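Local coordinates for proline iminopeptidase-related protein (Thermus thermophilus, PDB 2YYS), which is of unknown function but probably acts as a peptidase built on the alpha/beta hydrolase fold, at residues E3-V8 with Y16-G21; A27-H32 with R54-D59; E95-L100 with P117-A122. All coordinates share one frame; numbering follows the deposited sequence.

Contact 1 of 3, residues E3-V8 with Y16-G21; sequences EEIGYV and YVEDVG
Ile5 leans across the phenol end of Tyr16: its CG2 methyl lies 3.6 Å from Tyr16 CE1 and also reaches the hydroxyl, the two side chains meeting at a slant. Tyr16 carries its ring anti to the backbone N (chi1 176°), which lays it along its own strand, beside Ile5, and brings OH next to the carboxylate of Glu18 two residues on. OH lies close to Glu18 OE2, in the plane of the phenol ring, though the modelled separation is too short to be taken at face value. The other oxygen of Glu18 pairs with Arg43, which also holds Glu3. Between these ends the aliphatic parts of Ile5 and Glu18 run alongside each other, CG1 to CG at 4.0 Å. Tyr7 comes in at about a right angle to Tyr16, bringing CE1 to within 3.9 Å of Tyr16 CB, while its hydroxyl bonds to the backbone of Arg65.

The two strands form the N-terminal beta hairpin of the alpha/beta hydrolase sheet, with 3-9 outermost and 14-20 passing on to strand 54-58. Their directions differ by 169°, and two antiparallel hydrogen-bonded pairs tie them. Glu4 and Asp19 exchange N-H and C=O with 2.9 Å from Glu4 N to Asp19 O; Gly6 and Val17 do the same.

On the other face, Val8 CG2 meets Val17 CG2 at 3.6 Å, methyl against methyl, and both valines rest on Leu88 of helix 78-91. Asp19, on this same face, turns its carboxylate to Arg2 and Arg54.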
ATOM      1  N   GLU A   3      10.742  20.328   2.685  1.00 25.67           N
ATOM      2  CA  GLU A   3      10.374  19.165   3.478  1.00 25.75           C
ATOM      3  C   GLU A   3       9.831  19.620   4.832  1.00 24.91           C
ATOM      4  O   GLU A   3      10.560  20.205   5.638  1.00 25.29           O
ATOM      5  CB  GLU A   3      11.586  18.251   3.662  1.00 25.94           C
ATOM      6  CG  GLU A   3      11.283  16.999   4.472  1.00 27.91           C
ATOM      7  CD  GLU A   3      12.502  16.135   4.710  1.00 30.31           C
ATOM      8  OE1 GLU A   3      13.570  16.677   5.039  1.00 33.67           O
ATOM      9  OE2 GLU A   3      12.388  14.908   4.598  1.00 31.07           O
ATOM     10  N   GLU A   4       8.551  19.349   5.071  1.00 23.75           N
ATOM     11  CA  GLU A   4       7.868  19.738   6.304  1.00 22.93           C
ATOM     12  C   GLU A   4       7.364  18.482   6.974  1.00 21.62           C
ATOM     13  O   GLU A   4       6.489  17.786   6.445  1.00 20.32           O
ATOM     14  CB  GLU A   4       6.691  20.682   6.030  1.00 23.23           C
ATOM     15  CG  GLU A   4       7.075  21.981   5.340  1.00 26.42           C
ATOM     16  CD  GLU A   4       8.095  22.780   6.128  1.00 32.03           C
ATOM     17  OE1 GLU A   4       7.994  22.807   7.382  1.00 34.50           O
ATOM     18  OE2 GLU A   4       9.007  23.372   5.484  1.00 36.58           O
ATOM     19  N   ILE A   5       7.942  18.197   8.136  1.00 20.55           N
ATOM     20  CA  ILE A   5       7.652  17.011   8.905  1.00 20.10           C
ATOM     21  C   ILE A   5       7.001  17.441  10.226  1.00 20.03           C
ATOM     22  O   ILE A   5       7.504  18.323  10.921  1.00 20.04           O
ATOM     23  CB  ILE A   5       8.947  16.229   9.162  1.00 20.06           C
ATOM     24  CG1 ILE A   5       9.582  15.809   7.823  1.00 20.61           C
ATOM     25  CG2 ILE A   5       8.659  15.039  10.070  1.00 20.80           C
ATOM     26  CD1 ILE A   5      10.905  15.063   7.925  1.00 20.49           C
ATOM     27  N   GLY A   6       5.887  16.813  10.564  1.00 19.68           N
ATOM     28  CA  GLY A   6       5.232  17.052  11.836  1.00 20.19           C
ATOM     29  C   GLY A   6       4.069  16.109  12.091  1.00 20.53           C
ATOM     30  O   GLY A   6       3.804  15.187  11.319  1.00 21.20           O
ATOM     31  N   TYR A   7       3.390  16.322  13.205  1.00 20.59           N
ATOM     32  CA  TYR A   7       2.157  15.627  13.496  1.00 20.95           C
ATOM     33  C   TYR A   7       1.037  16.550  13.051  1.00 21.20           C
ATOM     34  O   TYR A   7       0.993  17.708  13.444  1.00 21.37           O
ATOM     35  CB  TYR A   7       2.035  15.344  14.998  1.00 20.88           C
ATOM     36  CG  TYR A   7       2.634  14.044  15.482  1.00 21.31           C
ATOM     37  CD1 TYR A   7       3.388  13.226  14.658  1.00 22.15           C
ATOM     38  CD2 TYR A   7       2.438  13.631  16.791  1.00 23.80           C
ATOM     39  CE1 TYR A   7       3.912  12.022  15.124  1.00 22.89           C
ATOM     40  CE2 TYR A   7       2.960  12.434  17.262  1.00 23.20           C
ATOM     41  CZ  TYR A   7       3.693  11.635  16.428  1.00 22.24           C
ATOM     42  OH  TYR A   7       4.196  10.448  16.903  1.00 19.87           O
ATOM     43  N   VAL A   8       0.140  16.025  12.229  1.00 21.82           N
ATOM     44  CA  VAL A   8      -1.022  16.759  11.755  1.00 22.27           C
ATOM     45  C   VAL A   8      -2.280  16.157  12.381  1.00 23.08           C
ATOM     46  O   VAL A   8      -2.597  14.999  12.112  1.00 22.18           O
ATOM     47  CB  VAL A   8      -1.128  16.667  10.227  1.00 21.96           C
ATOM     48  CG1 VAL A   8      -2.373  17.361   9.742  1.00 22.07           C
ATOM     49  CG2 VAL A   8       0.117  17.261   9.570  1.00 21.76           C
ATOM     50  N   TYR A  16       1.731  11.202  11.643  1.00 17.77           N
ATOM     51  CA  TYR A  16       3.082  11.554  11.236  1.00 17.14           C
ATOM     52  C   TYR A  16       3.079  11.814   9.724  1.00 17.31           C
ATOM     53  O   TYR A  16       2.723  10.941   8.936  1.00 17.03           O
ATOM     54  CB  TYR A  16       4.072  10.447  11.600  1.00 16.86           C
ATOM     55  CG  TYR A  16       5.446  10.752  11.103  1.00 15.79           C
ATOM     56  CD1 TYR A  16       6.326  11.549  11.842  1.00 13.13           C
ATOM     57  CD2 TYR A  16       5.870  10.258   9.876  1.00 14.55           C
ATOM     58  CE1 TYR A  16       7.599  11.833  11.355  1.00 13.84           C
ATOM     59  CE2 TYR A  16       7.106  10.546   9.386  1.00 15.18           C
ATOM     60  CZ  TYR A  16       7.982  11.333  10.119  1.00 15.43           C
ATOM     61  OH  TYR A  16       9.224  11.611   9.576  1.00 14.63           O
ATOM     62  N   VAL A  17       3.478  13.022   9.334  1.00 16.99           N
ATOM     63  CA  VAL A  17       3.409  13.465   7.954  1.00 17.39           C
ATOM     64  C   VAL A  17       4.756  14.005   7.512  1.00 17.50           C
ATOM     65  O   VAL A  17       5.401  14.748   8.250  1.00 17.46           O
ATOM     66  CB  VAL A  17       2.325  14.571   7.793  1.00 17.45           C
ATOM     67  CG1 VAL A  17       2.320  15.139   6.396  1.00 18.09           C
ATOM     68  CG2 VAL A  17       0.942  14.012   8.131  1.00 17.26           C
ATOM     69  N   GLU A  18       5.182  13.604   6.318  1.00 17.76           N
ATOM     70  CA  GLU A  18       6.325  14.194   5.625  1.00 18.24           C
ATOM     71  C   GLU A  18       5.812  14.758   4.306  1.00 18.06           C
ATOM     72  O   GLU A  18       5.486  14.020   3.372  1.00 17.65           O
ATOM     73  CB  GLU A  18       7.424  13.165   5.376  1.00 18.39           C
ATOM     74  CG  GLU A  18       7.850  12.404   6.628  1.00 19.57           C
ATOM     75  CD  GLU A  18       8.863  11.298   6.353  1.00 20.35           C
ATOM     76  OE1 GLU A  18       8.950  10.844   5.199  1.00 20.31           O
ATOM     77  OE2 GLU A  18       9.561  10.866   7.307  1.00 20.46           O
ATOM     78  N   ASP A  19       5.716  16.076   4.277  1.00 18.26           N
ATOM     79  CA  ASP A  19       5.198  16.846   3.173  1.00 18.60           C
ATOM     80  C   ASP A  19       6.399  17.377   2.405  1.00 19.24           C
ATOM     81  O   ASP A  19       7.075  18.309   2.843  1.00 19.05           O
ATOM     82  CB  ASP A  19       4.334  17.962   3.767  1.00 18.63           C
ATOM     83  CG  ASP A  19       3.719  18.865   2.734  1.00 19.04           C
ATOM     84  OD1 ASP A  19       3.902  18.663   1.513  1.00 17.76           O
ATOM     85  OD2 ASP A  19       3.029  19.840   3.086  1.00 20.99           O
ATOM     86  N   VAL A  20       6.646  16.793   1.239  1.00 20.14           N
ATOM     87  CA  VAL A  20       7.920  16.941   0.538  1.00 21.36           C
ATOM     88  C   VAL A  20       7.740  17.458  -0.883  1.00 22.07           C
ATOM     89  O   VAL A  20       6.838  17.022  -1.585  1.00 22.52           O
ATOM     90  CB  VAL A  20       8.614  15.566   0.487  1.00 21.71           C
ATOM     91  CG1 VAL A  20       9.883  15.610  -0.285  1.00 22.76           C
ATOM     92  CG2 VAL A  20       8.894  15.081   1.913  1.00 21.82           C
ATOM     93  N   GLY A  21       8.621  18.354  -1.320  1.00 22.40           N
ATOM     94  CA  GLY A  21       8.576  18.885  -2.675  1.00 22.49           C
ATOM     95  C   GLY A  21       7.864  20.230  -2.778  1.00 22.75           C
ATOM     96  O   GLY A  21       7.358  20.745  -1.784  1.00 21.50           O
TER

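Contact 2 of 3, residues A27-H32 with R54-D59; sequences ALFVLH and RVVYFD
Phe29 lies beside Val56, both side chains pointing the same way from neighbouring parallel strands. Followed outward, Phe29 leaves CB with CG anti to its carbonyl carbon (chi1 -78°), and the ring then presents one face to the valine. CD1 meets Val56 CB and, at the ring edge, lies 4.2 Å from Phe58 CE2; CE1 touches Val56 CG1 at 3.8 Å; CZ at the tip reaches the other methyl, CG2. Val56 CB sits 4.0 Å from the ring centroid, 15° off the normal, a CH-pi contact. Cut back to an alanine, this position is likely to leave a gap beside Val56 and to deprive Phe97, whose ring also meets this one, of its aromatic neighbour.

On the opposite face, Val30 CG2 touches both Val55 CG1 and Tyr57 CD1. Leu28, Val56 and Val30 use their amides in three backbone bonds, such as Leu28 N to Arg54 O at 2.8 Å. Beyond them the strands part and water 1 fills in, donating to Val30 O and Phe58 O and accepting from His32 N. His32 ND1 adds a weak bond to Phe58 O.

Strand 27-31, helix 40-46 and strand 54-58 make a beta-alpha-beta unit in the parallel part of the alpha/beta hydrolase sheet.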
ATOM      1  N   ALA A  27       0.125  17.163  -6.548  1.00 19.89           N
ATOM      2  CA  ALA A  27       0.192  16.479  -5.270  1.00 19.32           C
ATOM      3  C   ALA A  27      -0.088  14.980  -5.390  1.00 18.96           C
ATOM      4  O   ALA A  27      -0.985  14.568  -6.129  1.00 17.65           O
ATOM      5  CB  ALA A  27      -0.776  17.111  -4.316  1.00 19.55           C
ATOM      6  N   LEU A  28       0.697  14.184  -4.657  1.00 18.64           N
ATOM      7  CA  LEU A  28       0.484  12.744  -4.493  1.00 18.45           C
ATOM      8  C   LEU A  28       0.476  12.392  -3.032  1.00 18.27           C
ATOM      9  O   LEU A  28       1.351  12.842  -2.292  1.00 18.63           O
ATOM     10  CB  LEU A  28       1.616  11.952  -5.159  1.00 18.42           C
ATOM     11  CG  LEU A  28       1.748  12.196  -6.650  1.00 18.78           C
ATOM     12  CD1 LEU A  28       3.030  11.605  -7.181  1.00 19.70           C
ATOM     13  CD2 LEU A  28       0.540  11.601  -7.371  1.00 19.45           C
ATOM     14  N   PHE A  29      -0.506  11.590  -2.621  1.00 17.54           N
ATOM     15  CA  PHE A  29      -0.564  11.042  -1.283  1.00 17.53           C
ATOM     16  C   PHE A  29      -0.150   9.577  -1.319  1.00 17.57           C
ATOM     17  O   PHE A  29      -0.556   8.830  -2.215  1.00 17.15           O
ATOM     18  CB  PHE A  29      -1.972  11.212  -0.712  1.00 18.22           C
ATOM     19  CG  PHE A  29      -2.244  12.608  -0.235  1.00 19.19           C
ATOM     20  CD1 PHE A  29      -2.366  12.885   1.104  1.00 20.70           C
ATOM     21  CD2 PHE A  29      -2.309  13.653  -1.134  1.00 21.71           C
ATOM     22  CE1 PHE A  29      -2.591  14.181   1.543  1.00 22.03           C
ATOM     23  CE2 PHE A  29      -2.530  14.949  -0.698  1.00 23.48           C
ATOM     24  CZ  PHE A  29      -2.660  15.211   0.636  1.00 21.97           C
ATOM     25  N   VAL A  30       0.661   9.171  -0.346  1.00 17.11           N
ATOM     26  CA  VAL A  30       1.216   7.822  -0.317  1.00 16.93           C
ATOM     27  C   VAL A  30       0.494   7.015   0.740  1.00 16.45           C
ATOM     28  O   VAL A  30       0.389   7.435   1.891  1.00 15.96           O
ATOM     29  CB  VAL A  30       2.722   7.845  -0.058  1.00 16.89           C
ATOM     30  CG1 VAL A  30       3.322   6.426  -0.027  1.00 17.58           C
ATOM     31  CG2 VAL A  30       3.396   8.651  -1.134  1.00 17.68           C
ATOM     32  N   LEU A  31      -0.035   5.868   0.324  1.00 16.21           N
ATOM     33  CA  LEU A  31      -0.767   4.973   1.206  1.00 16.12           C
ATOM     34  C   LEU A  31       0.025   3.672   1.408  1.00 16.19           C
ATOM     35  O   LEU A  31       0.056   2.804   0.526  1.00 16.01           O
ATOM     36  CB  LEU A  31      -2.161   4.707   0.628  1.00 16.41           C
ATOM     37  CG  LEU A  31      -3.117   5.906   0.711  1.00 18.08           C
ATOM     38  CD1 LEU A  31      -4.336   5.717  -0.189  1.00 19.57           C
ATOM     39  CD2 LEU A  31      -3.559   6.134   2.153  1.00 19.06           C
ATOM     40  N   HIS A  32       0.683   3.542   2.558  1.00 16.34           N
ATOM     41  CA  HIS A  32       1.438   2.326   2.872  1.00 16.90           C
ATOM     42  C   HIS A  32       0.495   1.151   3.183  1.00 17.61           C
ATOM     43  O   HIS A  32      -0.723   1.316   3.341  1.00 17.60           O
ATOM     44  CB  HIS A  32       2.388   2.550   4.056  1.00 16.63           C
ATOM     45  CG  HIS A  32       1.672   2.712   5.355  1.00 16.32           C
ATOM     46  ND1 HIS A  32       1.523   3.933   5.974  1.00 17.33           N
ATOM     47  CD2 HIS A  32       1.017   1.817   6.124  1.00 15.13           C
ATOM     48  CE1 HIS A  32       0.819   3.773   7.078  1.00 15.73           C
ATOM     49  NE2 HIS A  32       0.499   2.498   7.194  1.00 17.29           N
ATOM     50  N   ARG A  54       4.611  17.341  -5.267  1.00 21.15           N
ATOM     51  CA  ARG A  54       4.440  17.487  -3.838  1.00 20.43           C
ATOM     52  C   ARG A  54       3.958  16.141  -3.327  1.00 20.16           C
ATOM     53  O   ARG A  54       2.852  15.703  -3.653  1.00 20.25           O
ATOM     54  CB  ARG A  54       3.414  18.560  -3.530  1.00 20.50           C
ATOM     55  CG  ARG A  54       3.203  18.794  -2.053  1.00 20.28           C
ATOM     56  CD  ARG A  54       2.204  19.856  -1.781  1.00 21.10           C
ATOM     57  NE  ARG A  54       2.007  20.080  -0.362  1.00 20.56           N
ATOM     58  CZ  ARG A  54       1.124  20.920   0.138  1.00 21.66           C
ATOM     59  NH1 ARG A  54       0.338  21.625  -0.662  1.00 24.98           N
ATOM     60  NH2 ARG A  54       1.019  21.062   1.443  1.00 21.59           N
ATOM     61  N   VAL A  55       4.790  15.476  -2.537  1.00 19.06           N
ATOM     62  CA  VAL A  55       4.486  14.143  -2.063  1.00 18.66           C
ATOM     63  C   VAL A  55       4.252  14.165  -0.549  1.00 18.00           C
ATOM     64  O   VAL A  55       5.102  14.611   0.231  1.00 17.28           O
ATOM     65  CB  VAL A  55       5.615  13.162  -2.387  1.00 18.52           C
ATOM     66  CG1 VAL A  55       5.164  11.746  -2.108  1.00 19.36           C
ATOM     67  CG2 VAL A  55       6.048  13.306  -3.817  1.00 19.11           C
ATOM     68  N   VAL A  56       3.101  13.651  -0.153  1.00 17.14           N
ATOM     69  CA  VAL A  56       2.728  13.584   1.243  1.00 17.30           C
ATOM     70  C   VAL A  56       2.851  12.126   1.680  1.00 17.69           C
ATOM     71  O   VAL A  56       1.959  11.293   1.412  1.00 18.70           O
ATOM     72  CB  VAL A  56       1.297  14.125   1.442  1.00 16.88           C
ATOM     73  CG1 VAL A  56       0.918  14.118   2.908  1.00 17.29           C
ATOM     74  CG2 VAL A  56       1.195  15.517   0.884  1.00 15.88           C
ATOM     75  N   TYR A  57       3.990  11.802   2.278  1.00 17.56           N
ATOM     76  CA  TYR A  57       4.174  10.508   2.917  1.00 17.89           C
ATOM     77  C   TYR A  57       3.587  10.631   4.305  1.00 17.40           C
ATOM     78  O   TYR A  57       3.821  11.614   4.991  1.00 18.12           O
ATOM     79  CB  TYR A  57       5.655  10.104   3.001  1.00 17.99           C
ATOM     80  CG  TYR A  57       6.417  10.166   1.694  1.00 18.56           C
ATOM     81  CD1 TYR A  57       6.474   9.075   0.843  1.00 20.08           C
ATOM     82  CD2 TYR A  57       7.104  11.316   1.323  1.00 19.55           C
ATOM     83  CE1 TYR A  57       7.188   9.134  -0.356  1.00 19.40           C
ATOM     84  CE2 TYR A  57       7.813  11.384   0.140  1.00 19.14           C
ATOM     85  CZ  TYR A  57       7.853  10.290  -0.698  1.00 20.83           C
ATOM     86  OH  TYR A  57       8.558  10.373  -1.889  1.00 21.80           O
ATOM     87  N   PHE A  58       2.781   9.666   4.705  1.00 17.03           N
ATOM     88  CA  PHE A  58       2.283   9.654   6.064  1.00 16.39           C
ATOM     89  C   PHE A  58       2.094   8.257   6.597  1.00 16.37           C
ATOM     90  O   PHE A  58       1.928   7.294   5.834  1.00 16.63           O
ATOM     91  CB  PHE A  58       1.007  10.502   6.203  1.00 16.36           C
ATOM     92  CG  PHE A  58      -0.216   9.918   5.552  1.00 15.18           C
ATOM     93  CD1 PHE A  58      -1.193   9.310   6.317  1.00 13.48           C
ATOM     94  CD2 PHE A  58      -0.434  10.059   4.187  1.00 15.39           C
ATOM     95  CE1 PHE A  58      -2.334   8.798   5.734  1.00 14.88           C
ATOM     96  CE2 PHE A  58      -1.584   9.546   3.589  1.00 14.57           C
ATOM     97  CZ  PHE A  58      -2.535   8.918   4.357  1.00 13.87           C
ATOM     98  N   ASP A  59       2.170   8.154   7.919  1.00 16.02           N
ATOM     99  CA  ASP A  59       1.848   6.934   8.602  1.00 16.65           C
ATOM    100  C   ASP A  59       0.394   7.042   9.041  1.00 17.25           C
ATOM    101  O   ASP A  59      -0.026   8.054   9.598  1.00 17.51           O
ATOM    102  CB  ASP A  59       2.746   6.721   9.817  1.00 16.58           C
ATOM    103  CG  ASP A  59       4.177   6.430   9.455  1.00 16.68           C
ATOM    104  OD1 ASP A  59       4.527   6.436   8.250  1.00 16.43           O
ATOM    105  OD2 ASP A  59       5.033   6.189  10.334  1.00 16.43           O
TER
HETATM  106  O   HOH W   1      -0.018   5.972   4.262  1.00 16.96           O

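Contact 3 of 3, residues E95-L100 with P117-A122; sequences ERFGLL and PQAEGA
Phe97 is bonded through both its backbone polar atoms to residues 118-120, at the start of the neighbouring strand: its N-H goes to Gln118 O, at 3.2 Å from Phe97 N, and its carbonyl takes the amide of Glu120, with Glu120 N 2.8 Å from Phe97 O. Ala119 CA supplies a CH...O contact to that same oxygen. Gln118 O likewise receives one from Arg96 CA.

After this pair the register slips by one residue, a beta bulge. Glu120 is the extra residue in 119-122, with Gly98 lying opposite Gly121, and Gly121 O accepts Leu99 N at 2.9 Å in a bent bond (137° at the hydrogen). Ala122 CA comes 3.1 Å from Leu99 O, which also has a backbone bond to Ile123. Gly98 and Leu100 bond on their far side to 27-31; on the 119-125 strand, Ala119 O is taken by Arg219.

Phe97 holds CG between its backbone N and carbonyl carbon (chi1 53°), which turns the ring back over the entry to the neighbouring strand, where one face takes Gln118 O and Ala119 CA near the rim. Leu99 CB and Ala122 CB touch at 3.8 Å, and Val112 and Leu113 of helix 105-115 cover the face carrying Leu99, Ala119 and Ala122.

Arg96 and Glu120 lie at the exposed margin, where Arg96 CB rests 3.5 Å from Glu120 CD. Their charged ends come only to 4.2 Å, between Arg96 NE and Glu120 OE2, beyond salt-bridge range. The join therefore appears to depend chiefly on backbone bonds and apolar packing, with charge attraction probably contributing little.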
ATOM      1  N   GLU A  95      -6.350  20.435  -2.720  1.00 25.73           N
ATOM      2  CA  GLU A  95      -7.715  20.213  -3.208  1.00 26.41           C
ATOM      3  C   GLU A  95      -7.837  18.947  -4.035  1.00 24.64           C
ATOM      4  O   GLU A  95      -8.744  18.158  -3.833  1.00 25.14           O
ATOM      5  CB  GLU A  95      -8.156  21.364  -4.088  1.00 27.31           C
ATOM      6  CG  GLU A  95      -8.702  22.569  -3.353  1.00 32.65           C
ATOM      7  CD  GLU A  95      -9.067  23.641  -4.352  1.00 38.01           C
ATOM      8  OE1 GLU A  95     -10.147  23.513  -4.975  1.00 41.43           O
ATOM      9  OE2 GLU A  95      -8.238  24.555  -4.561  1.00 41.42           O
ATOM     10  N   ARG A  96      -6.939  18.789  -4.992  1.00 22.96           N
ATOM     11  CA  ARG A  96      -6.911  17.613  -5.857  1.00 21.86           C
ATOM     12  C   ARG A  96      -5.537  16.947  -5.728  1.00 20.51           C
ATOM     13  O   ARG A  96      -4.539  17.610  -5.483  1.00 20.17           O
ATOM     14  CB  ARG A  96      -7.183  18.016  -7.311  1.00 21.58           C
ATOM     15  CG  ARG A  96      -8.629  18.510  -7.582  1.00 23.29           C
ATOM     16  CD  ARG A  96      -8.849  19.109  -8.993  1.00 23.62           C
ATOM     17  NE  ARG A  96      -8.180  20.401  -9.084  1.00 24.62           N
ATOM     18  CZ  ARG A  96      -8.671  21.554  -8.612  1.00 25.60           C
ATOM     19  NH1 ARG A  96      -9.868  21.597  -8.040  1.00 25.98           N
ATOM     20  NH2 ARG A  96      -7.957  22.673  -8.712  1.00 24.10           N
ATOM     21  N   PHE A  97      -5.490  15.636  -5.908  1.00 19.37           N
ATOM     22  CA  PHE A  97      -4.255  14.871  -5.709  1.00 18.41           C
ATOM     23  C   PHE A  97      -4.367  13.496  -6.346  1.00 17.83           C
ATOM     24  O   PHE A  97      -5.461  12.983  -6.486  1.00 17.59           O
ATOM     25  CB  PHE A  97      -3.988  14.713  -4.214  1.00 17.76           C
ATOM     26  CG  PHE A  97      -5.151  14.145  -3.461  1.00 17.44           C
ATOM     27  CD1 PHE A  97      -5.333  12.777  -3.381  1.00 17.16           C
ATOM     28  CD2 PHE A  97      -6.073  14.981  -2.845  1.00 17.29           C
ATOM     29  CE1 PHE A  97      -6.405  12.246  -2.699  1.00 17.80           C
ATOM     30  CE2 PHE A  97      -7.141  14.461  -2.149  1.00 16.81           C
ATOM     31  CZ  PHE A  97      -7.319  13.087  -2.089  1.00 18.27           C
ATOM     32  N   GLY A  98      -3.234  12.916  -6.733  1.00 17.73           N
ATOM     33  CA  GLY A  98      -3.155  11.497  -7.049  1.00 17.67           C
ATOM     34  C   GLY A  98      -2.746  10.653  -5.854  1.00 17.76           C
ATOM     35  O   GLY A  98      -2.445  11.166  -4.769  1.00 17.78           O
ATOM     36  N   LEU A  99      -2.739   9.345  -6.066  1.00 17.57           N
ATOM     37  CA  LEU A  99      -2.417   8.390  -5.024  1.00 17.39           C
ATOM     38  C   LEU A  99      -1.349   7.410  -5.489  1.00 16.94           C
ATOM     39  O   LEU A  99      -1.367   6.954  -6.628  1.00 16.43           O
ATOM     40  CB  LEU A  99      -3.663   7.610  -4.644  1.00 17.33           C
ATOM     41  CG  LEU A  99      -4.807   8.435  -4.060  1.00 18.81           C
ATOM     42  CD1 LEU A  99      -6.118   7.717  -4.215  1.00 19.91           C
ATOM     43  CD2 LEU A  99      -4.569   8.722  -2.605  1.00 19.67           C
ATOM     44  N   LEU A 100      -0.427   7.100  -4.584  1.00 16.73           N
ATOM     45  CA  LEU A 100       0.490   5.976  -4.705  1.00 16.80           C
ATOM     46  C   LEU A 100       0.197   5.048  -3.545  1.00 16.58           C
ATOM     47  O   LEU A 100       0.243   5.481  -2.396  1.00 17.01           O
ATOM     48  CB  LEU A 100       1.940   6.438  -4.614  1.00 16.79           C
ATOM     49  CG  LEU A 100       2.395   7.589  -5.498  1.00 19.00           C
ATOM     50  CD1 LEU A 100       3.854   7.916  -5.190  1.00 20.88           C
ATOM     51  CD2 LEU A 100       2.232   7.269  -6.969  1.00 19.09           C
ATOM     52  N   PRO A 117     -14.049  12.548  -5.778  1.00 22.84           N
ATOM     53  CA  PRO A 117     -13.635  13.009  -7.109  1.00 23.56           C
ATOM     54  C   PRO A 117     -12.385  13.908  -7.070  1.00 23.13           C
ATOM     55  O   PRO A 117     -11.749  14.119  -8.101  1.00 23.05           O
ATOM     56  CB  PRO A 117     -14.886  13.739  -7.641  1.00 23.92           C
ATOM     57  CG  PRO A 117     -15.629  14.161  -6.445  1.00 24.49           C
ATOM     58  CD  PRO A 117     -15.344  13.126  -5.376  1.00 23.20           C
ATOM     59  N   GLN A 118     -12.026  14.381  -5.879  1.00 22.88           N
ATOM     60  CA  GLN A 118     -10.765  15.092  -5.643  1.00 22.81           C
ATOM     61  C   GLN A 118      -9.539  14.229  -5.961  1.00 21.68           C
ATOM     62  O   GLN A 118      -8.492  14.757  -6.308  1.00 20.85           O
ATOM     63  CB  GLN A 118     -10.650  15.538  -4.178  1.00 23.41           C
ATOM     64  CG  GLN A 118     -11.683  16.554  -3.736  1.00 25.09           C
ATOM     65  CD  GLN A 118     -12.869  15.910  -3.038  1.00 27.19           C
ATOM     66  OE1 GLN A 118     -13.333  14.845  -3.445  1.00 26.49           O
ATOM     67  NE2 GLN A 118     -13.361  16.553  -1.992  1.00 27.77           N
ATOM     68  N   ALA A 119      -9.665  12.915  -5.788  1.00 20.71           N
ATOM     69  CA  ALA A 119      -8.603  11.986  -6.165  1.00 20.21           C
ATOM     70  C   ALA A 119      -8.570  11.807  -7.685  1.00 19.73           C
ATOM     71  O   ALA A 119      -9.538  11.369  -8.273  1.00 19.64           O
ATOM     72  CB  ALA A 119      -8.811  10.668  -5.484  1.00 20.22           C
ATOM     73  N   GLU A 120      -7.447  12.131  -8.308  1.00 19.56           N
ATOM     74  CA  GLU A 120      -7.361  12.269  -9.762  1.00 19.80           C
ATOM     75  C   GLU A 120      -6.817  11.026 -10.468  1.00 19.57           C
ATOM     76  O   GLU A 120      -6.933  10.901 -11.687  1.00 19.41           O
ATOM     77  CB  GLU A 120      -6.479  13.463 -10.097  1.00 19.88           C
ATOM     78  CG  GLU A 120      -7.023  14.783  -9.571  1.00 21.60           C
ATOM     79  CD  GLU A 120      -6.181  15.971 -10.015  1.00 23.69           C
ATOM     80  OE1 GLU A 120      -4.991  16.018  -9.648  1.00 23.08           O
ATOM     81  OE2 GLU A 120      -6.706  16.852 -10.737  1.00 26.35           O
ATOM     82  N   GLY A 121      -6.239  10.111  -9.699  1.00 19.45           N
ATOM     83  CA  GLY A 121      -5.677   8.889 -10.246  1.00 19.61           C
ATOM     84  C   GLY A 121      -4.868   8.118  -9.213  1.00 19.67           C
ATOM     85  O   GLY A 121      -4.729   8.552  -8.071  1.00 19.66           O
ATOM     86  N   ALA A 122      -4.326   6.969  -9.603  1.00 19.38           N
ATOM     87  CA  ALA A 122      -3.530   6.179  -8.675  1.00 18.85           C
ATOM     88  C   ALA A 122      -2.585   5.219  -9.362  1.00 18.28           C
ATOM     89  O   ALA A 122      -2.834   4.767 -10.479  1.00 19.15           O
ATOM     90  CB  ALA A 122      -4.430   5.416  -7.690  1.00 18.79           C
TER

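In the fold
The three contacts step across one mixed sheet, from its hairpin edge toward the middle. Contacts 1 and 2 have centres 9 Å apart and meet where strands 14-20 and 54-58 pair, with Glu18 N 2.8 Å from Tyr57 O; Val17 packs on Val56 there, and a salt bridge also ties the two contacts. Contacts 2 and 3 lie 11 Å apart, centre to centre, and join through strands 27-31 and 97-102, Leu31 N being 2.8 Å from Leu100 O. Contacts 1 and 3 do not touch, their nearest atoms about 10 Å apart. Helix 78-91 packs against side chains of all three contacts.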